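Local coordinates for protein arsenate Reductase (Corynebacterium glutamicum, PDB 3T38) that probably reduces arsenate to arsenite in a thioredoxin-dependent reaction, using a low-molecular-weight tyrosine phosphatase fold, at residues Ala46-Ile51 and Ser117-Glu122; Asp155-Met160 and Lys172-Trp177. All coordinates share one frame; numbering follows the deposited sequence.

Contact 1 of 2, residues Ala46-Ile51 and Ser117-Glu122; sequences ARTAKI and SLPASE
Thr48, in the last turn of helix 31-49, meets Pro119 in the loop that follows strand 111-116, where the N-terminal helical region touches the low-molecular-weight tyrosine phosphatase fold. From CB outward, the threonine leans on backbone oxygens and on the proline ring. Its CB lies 3.5 Å from Pro119 O, and the methyl CG2 comes closer still, 3.3 Å from the same carbonyl oxygen, while also facing Pro119 CB at 4.0 Å. OG1 leaves CB between the backbone N and the carbonyl carbon (chi1 45°), passes Pro119 CB and reaches a water at 2.6 Å. That water donates a hydrogen bond to Ala120 O, so the threonine hydroxyl is joined to the loop through solvent, with no direct hydrogen bond between the two segments. OG1 also makes a weak hydrogen bond to Leu45 O within its own helix. Pro119 is buried, with Pro143 and Pro145 also against it, and Thr48 packs in addition on Leu118 of the second subunit, which places this surface contact at the interface between the two subunits. Past the proline, where the CA atoms of Ala49 and Ser121 are the nearest pair across the contact, Ser121 CB rests 3.4 Å from Thr48 O.

Contact 2 of 2, residues Asp155-Met160 and Lys172-Trp177; sequences DYVITM and KHYLDW
Lys172 opens the second segment with its CA 3.7 Å from Asp155 O, while its NZ turns to the carbonyl oxygens of Arg152 and Ser154. His173 N then donates to that same Asp155 O in a nearly straight bond (169° at the hydrogen). The His173 side chain runs alongside that of Tyr156 and in the same direction; the two rings meet obliquely, planes at 38°, with His173 CD2 over one face of the phenol. His173 O accepts from Val157 N at 2.8 Å. On the opposite face of the sheet, Tyr174 sets CD2 3.8 Å from Val157 CB, and its OH is bonded to Tyr169 N. This is the parallel pairing of strands 156-159 and 173-176 at one edge of the four-stranded sheet of the phosphatase fold, in strand order 2-1-3-4. Leu175 spans the pair with both backbone polar atoms, its N donating to Val157 O and its O accepting from Thr159 N, while its CB and CD2 each lie 3.8 Å from Ile158 CG1. Asp176 brings OD1 to 3.3 Å from Thr159 CG2 and also accepts from Glu178 N. Trp177 N bonds to Thr159 O. With CG1 beside the backbone N (chi1 -62°), Ile158 turns its other branch, CG2, over the indole, 3.6 Å from the centroid of the Trp177 five-membered ring in a CH-pi contact. The methyl CE of Met160, present as selenomethionine, approaches the indole edge, 4.0 Å from Trp177 CE3.

From the N terminus, the chain runs through helix 10-24 and then helix 31-49; the end of the latter and the residues just after it form the first half of contact 1. It then passes through helix 55-73, strand 83-88, helix 94-106 and strand 111-116 before the loop at 117-122 closes contact 1, a long-range closure between the helical region and the phosphatase fold. Contact 2 opens only after helices 125-133 and 148-153 and closes a much shorter loop of 11 residues, joining strand 156-159 to outermost strand 173-176. The two are therefore in series, neither nested nor crossed. Their centres are about 24 Å apart, with contact 1 beyond the end of the other outermost strand, 111-116.

Contact 1 of 2, residues Ala46-Ile51 and Ser117-Glu122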
loop_
_atom_site.group_PDB
_atom_site.type_symbol
_atom_site.label_atom_id
_atom_site.label_comp_id
_atom_site.label_asym_id
_atom_site.label_seq_id
_atom_site.Cartn_x
_atom_site.Cartn_y
_atom_site.Cartn_z
ATOM N N ALA A 46 1.221 -3.252 -8.258
ATOM C CA ALA A 46 0.681 -4.424 -8.932
ATOM C C ALA A 46 -0.772 -4.644 -8.564
ATOM O O ALA A 46 -1.549 -5.159 -9.363
ATOM C CB ALA A 46 1.485 -5.643 -8.595
ATOM N N ARG A 47 -1.144 -4.262 -7.343
ATOM C CA ARG A 47 -2.523 -4.496 -6.848
ATOM C C ARG A 47 -3.574 -3.828 -7.710
ATOM O O ARG A 47 -4.645 -4.413 -7.953
ATOM C CB ARG A 47 -2.641 -4.044 -5.396
ATOM C CG ARG A 47 -2.031 -5.049 -4.403
ATOM C CD ARG A 47 -2.408 -4.706 -2.927
ATOM N NE ARG A 47 -2.334 -3.262 -2.736
ATOM C CZ ARG A 47 -1.431 -2.624 -1.996
ATOM N NH1 ARG A 47 -0.423 -3.268 -1.337
ATOM N NH2 ARG A 47 -1.531 -1.307 -1.931
ATOM N N THR A 48 -3.249 -2.633 -8.209
ATOM C CA THR A 48 -4.241 -1.806 -8.922
ATOM C C THR A 48 -3.978 -1.792 -10.410
ATOM O O THR A 48 -4.906 -1.667 -11.190
ATOM C CB THR A 48 -4.274 -0.335 -8.402
ATOM O OG1 THR A 48 -2.930 0.142 -8.245
ATOM C CG2 THR A 48 -4.963 -0.307 -7.002
ATOM N N ALA A 49 -2.710 -1.923 -10.785
ATOM C CA ALA A 49 -2.287 -1.761 -12.179
ATOM C C ALA A 49 -2.176 -3.098 -12.844
ATOM O O ALA A 49 -2.306 -3.165 -14.033
ATOM C CB ALA A 49 -0.918 -0.978 -12.275
ATOM N N LYS A 50 -1.998 -4.159 -12.065
ATOM C CA LYS A 50 -1.702 -5.535 -12.547
ATOM C C LYS A 50 -0.219 -5.662 -12.969
ATOM O O LYS A 50 0.448 -4.639 -13.208
ATOM C CB LYS A 50 -2.673 -6.011 -13.673
ATOM C CG LYS A 50 -2.222 -5.660 -15.149
ATOM C CD LYS A 50 -3.282 -5.961 -16.254
ATOM C CE LYS A 50 -2.893 -7.210 -17.114
ATOM N NZ LYS A 50 -2.781 -8.554 -16.405
ATOM N N ILE A 51 0.297 -6.885 -13.013
ATOM C CA ILE A 51 1.627 -7.150 -13.566
ATOM C C ILE A 51 1.636 -6.870 -15.068
ATOM O O ILE A 51 0.994 -7.581 -15.875
ATOM C CB ILE A 51 2.088 -8.638 -13.344
ATOM C CG1 ILE A 51 2.030 -9.039 -11.866
ATOM C CG2 ILE A 51 3.479 -8.942 -14.037
ATOM C CD1 ILE A 51 3.033 -8.337 -10.978
ATOM N N SER A 117 -6.385 7.175 -2.510
ATOM C CA SER A 117 -6.828 6.169 -1.555
ATOM C C SER A 117 -7.091 4.837 -2.307
ATOM O O SER A 117 -6.919 3.751 -1.744
ATOM C CB SER A 117 -8.071 6.650 -0.782
ATOM O OG SER A 117 -9.179 6.852 -1.638
ATOM N N LEU A 118 -7.615 4.917 -3.529
ATOM C CA LEU A 118 -7.996 3.694 -4.244
ATOM C C LEU A 118 -7.562 3.834 -5.730
ATOM O O LEU A 118 -8.395 4.040 -6.649
ATOM C CB LEU A 118 -9.514 3.483 -4.149
ATOM C CG LEU A 118 -10.211 3.475 -2.782
ATOM C CD1 LEU A 118 -11.842 3.480 -2.935
ATOM C CD2 LEU A 118 -9.746 2.312 -1.818
ATOM N N PRO A 119 -6.255 3.755 -5.969
ATOM C CA PRO A 119 -5.759 4.063 -7.318
ATOM C C PRO A 119 -6.459 3.331 -8.441
ATOM O O PRO A 119 -6.670 2.149 -8.372
ATOM C CB PRO A 119 -4.289 3.619 -7.260
ATOM C CG PRO A 119 -3.907 3.750 -5.779
ATOM C CD PRO A 119 -5.182 3.353 -5.022
ATOM N N ALA A 120 -6.735 4.025 -9.531
ATOM C CA ALA A 120 -7.055 3.371 -10.783
ATOM C C ALA A 120 -5.781 2.747 -11.375
ATOM O O ALA A 120 -4.683 2.848 -10.802
ATOM C CB ALA A 120 -7.664 4.379 -11.766
ATOM N N SER A 121 -5.932 2.111 -12.533
ATOM C CA SER A 121 -4.816 1.461 -13.159
ATOM C C SER A 121 -4.028 2.411 -14.020
ATOM O O SER A 121 -2.851 2.163 -14.279
ATOM C CB SER A 121 -5.275 0.261 -13.976
ATOM O OG SER A 121 -6.044 0.697 -15.046
ATOM N N GLU A 122 -4.661 3.507 -14.428
ATOM C CA GLU A 122 -4.034 4.532 -15.270
ATOM C C GLU A 122 -4.726 5.888 -15.112
ATOM O O GLU A 122 -5.864 5.984 -14.645
ATOM C CB GLU A 122 -4.038 4.130 -16.754
ATOM C CG GLU A 122 -3.198 2.889 -17.134
ATOM C CD GLU A 122 -3.088 2.726 -18.654
ATOM O OE1 GLU A 122 -3.577 3.626 -19.378
ATOM O OE2 GLU A 122 -2.530 1.710 -19.145
HETATM O O HOH W 1 -2.467 1.637 -10.382
#

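Contact 2 of 2, residues Asp155-Met160 and Lys172-Trp177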
loop_
_atom_site.group_PDB
_atom_site.type_symbol
_atom_site.label_atom_id
_atom_site.label_comp_id
_atom_site.label_asym_id
_atom_site.label_seq_id
_atom_site.Cartn_x
_atom_site.Cartn_y
_atom_site.Cartn_z
ATOM N N ASP A 155 4.941 19.900 3.139
ATOM C CA ASP A 155 4.607 21.160 3.873
ATOM C C ASP A 155 3.118 21.535 3.673
ATOM O O ASP A 155 2.548 22.205 4.493
ATOM C CB ASP A 155 5.489 22.332 3.418
ATOM C CG ASP A 155 6.969 22.058 3.607
ATOM O OD1 ASP A 155 7.435 22.093 4.762
ATOM O OD2 ASP A 155 7.683 21.765 2.619
ATOM N N TYR A 156 2.516 21.111 2.559
ATOM C CA TYR A 156 1.099 21.350 2.242
ATOM C C TYR A 156 0.484 20.015 1.850
ATOM O O TYR A 156 1.060 19.298 1.028
ATOM C CB TYR A 156 0.944 22.289 1.031
ATOM C CG TYR A 156 1.380 23.707 1.272
ATOM C CD1 TYR A 156 2.739 24.030 1.291
ATOM C CD2 TYR A 156 0.434 24.727 1.535
ATOM C CE1 TYR A 156 3.181 25.327 1.545
ATOM C CE2 TYR A 156 0.865 26.086 1.789
ATOM C CZ TYR A 156 2.254 26.359 1.804
ATOM O OH TYR A 156 2.737 27.634 2.033
ATOM N N VAL A 157 -0.685 19.680 2.395
ATOM C CA VAL A 157 -1.348 18.441 2.010
ATOM C C VAL A 157 -2.730 18.849 1.610
ATOM O O VAL A 157 -3.455 19.401 2.437
ATOM C CB VAL A 157 -1.462 17.420 3.206
ATOM C CG1 VAL A 157 -2.361 16.234 2.829
ATOM C CG2 VAL A 157 -0.074 16.944 3.735
ATOM N N ILE A 158 -3.094 18.599 0.351
ATOM C CA ILE A 158 -4.385 19.074 -0.188
ATOM C C ILE A 158 -5.227 17.892 -0.551
ATOM O O ILE A 158 -4.885 17.107 -1.384
ATOM C CB ILE A 158 -4.269 20.048 -1.422
ATOM C CG1 ILE A 158 -3.519 21.336 -1.062
ATOM C CG2 ILE A 158 -5.618 20.480 -1.941
ATOM C CD1 ILE A 158 -2.024 21.193 -1.058
ATOM N N THR A 159 -6.375 17.871 0.052
ATOM C CA THR A 159 -7.354 16.826 0.006
ATOM C C THR A 159 -8.471 17.159 -0.995
ATOM O O THR A 159 -8.937 18.283 -1.033
ATOM C CB THR A 159 -7.888 16.699 1.479
ATOM O OG1 THR A 159 -7.270 15.524 2.043
ATOM C CG2 THR A 159 -9.354 16.671 1.580
HETATM N N MSE A 160 -8.852 16.191 -1.829
HETATM C CA MSE A 160 -9.816 16.434 -2.911
HETATM C C MSE A 160 -10.884 15.298 -3.020
HETATM O O MSE A 160 -11.090 14.692 -4.087
HETATM C CB MSE A 160 -9.054 16.620 -4.235
HETATM C CG MSE A 160 -7.737 17.364 -4.045
HETATM SE SE MSE A 160 -6.810 17.704 -5.758
HETATM C CE MSE A 160 -8.119 18.851 -6.655
ATOM N N LYS A 172 2.375 21.378 9.412
ATOM C CA LYS A 172 1.926 21.301 8.039
ATOM C C LYS A 172 0.615 22.057 7.776
ATOM O O LYS A 172 -0.255 22.106 8.645
ATOM C CB LYS A 172 1.681 19.828 7.660
ATOM C CG LYS A 172 2.859 18.898 7.801
ATOM C CD LYS A 172 2.544 17.457 7.344
ATOM C CE LYS A 172 3.701 16.519 7.860
ATOM N NZ LYS A 172 4.934 16.962 7.207
ATOM N N HIS A 173 0.456 22.532 6.533
ATOM C CA HIS A 173 -0.823 23.101 6.038
ATOM C C HIS A 173 -1.739 22.061 5.407
ATOM O O HIS A 173 -1.484 21.583 4.335
ATOM C CB HIS A 173 -0.573 24.320 5.096
ATOM C CG HIS A 173 0.374 25.301 5.692
ATOM N ND1 HIS A 173 0.027 26.099 6.757
ATOM C CD2 HIS A 173 1.692 25.534 5.459
ATOM C CE1 HIS A 173 1.075 26.810 7.134
ATOM N NE2 HIS A 173 2.097 26.489 6.360
ATOM N N TYR A 174 -2.780 21.688 6.117
ATOM C CA TYR A 174 -3.834 20.847 5.566
ATOM C C TYR A 174 -4.957 21.723 4.961
ATOM O O TYR A 174 -5.613 22.515 5.647
ATOM C CB TYR A 174 -4.367 19.887 6.645
ATOM C CG TYR A 174 -3.401 18.775 6.983
ATOM C CD1 TYR A 174 -2.367 18.952 7.906
ATOM C CD2 TYR A 174 -3.521 17.535 6.367
ATOM C CE1 TYR A 174 -1.479 17.897 8.207
ATOM C CE2 TYR A 174 -2.663 16.484 6.663
ATOM C CZ TYR A 174 -1.635 16.682 7.573
ATOM O OH TYR A 174 -0.797 15.620 7.824
ATOM N N LEU A 175 -5.143 21.551 3.670
ATOM C CA LEU A 175 -6.138 22.251 2.888
ATOM C C LEU A 175 -7.127 21.193 2.350
ATOM O O LEU A 175 -6.707 20.083 1.978
ATOM C CB LEU A 175 -5.442 23.010 1.716
ATOM C CG LEU A 175 -4.893 24.470 1.741
ATOM C CD1 LEU A 175 -4.451 25.053 3.097
ATOM C CD2 LEU A 175 -3.821 24.734 0.662
ATOM N N ASP A 176 -8.415 21.536 2.340
ATOM C CA ASP A 176 -9.493 20.692 1.821
ATOM C C ASP A 176 -10.224 21.393 0.664
ATOM O O ASP A 176 -10.893 22.398 0.871
ATOM C CB ASP A 176 -10.511 20.426 2.955
ATOM C CG ASP A 176 -11.486 19.300 2.627
ATOM O OD1 ASP A 176 -11.733 18.997 1.452
ATOM O OD2 ASP A 176 -12.035 18.716 3.561
ATOM N N TRP A 177 -10.078 20.862 -0.550
ATOM C CA TRP A 177 -10.629 21.480 -1.754
ATOM C C TRP A 177 -11.898 20.793 -2.284
ATOM O O TRP A 177 -12.186 20.882 -3.477
ATOM C CB TRP A 177 -9.590 21.488 -2.873
ATOM C CG TRP A 177 -8.543 22.562 -2.757
ATOM C CD1 TRP A 177 -8.359 23.414 -1.715
ATOM C CD2 TRP A 177 -7.517 22.845 -3.692
ATOM N NE1 TRP A 177 -7.288 24.232 -1.950
ATOM C CE2 TRP A 177 -6.750 23.909 -3.160
ATOM C CE3 TRP A 177 -7.174 22.316 -4.953
ATOM C CZ2 TRP A 177 -5.659 24.457 -3.826
ATOM C CZ3 TRP A 177 -6.089 22.862 -5.625
ATOM C CH2 TRP A 177 -5.333 23.909 -5.055
#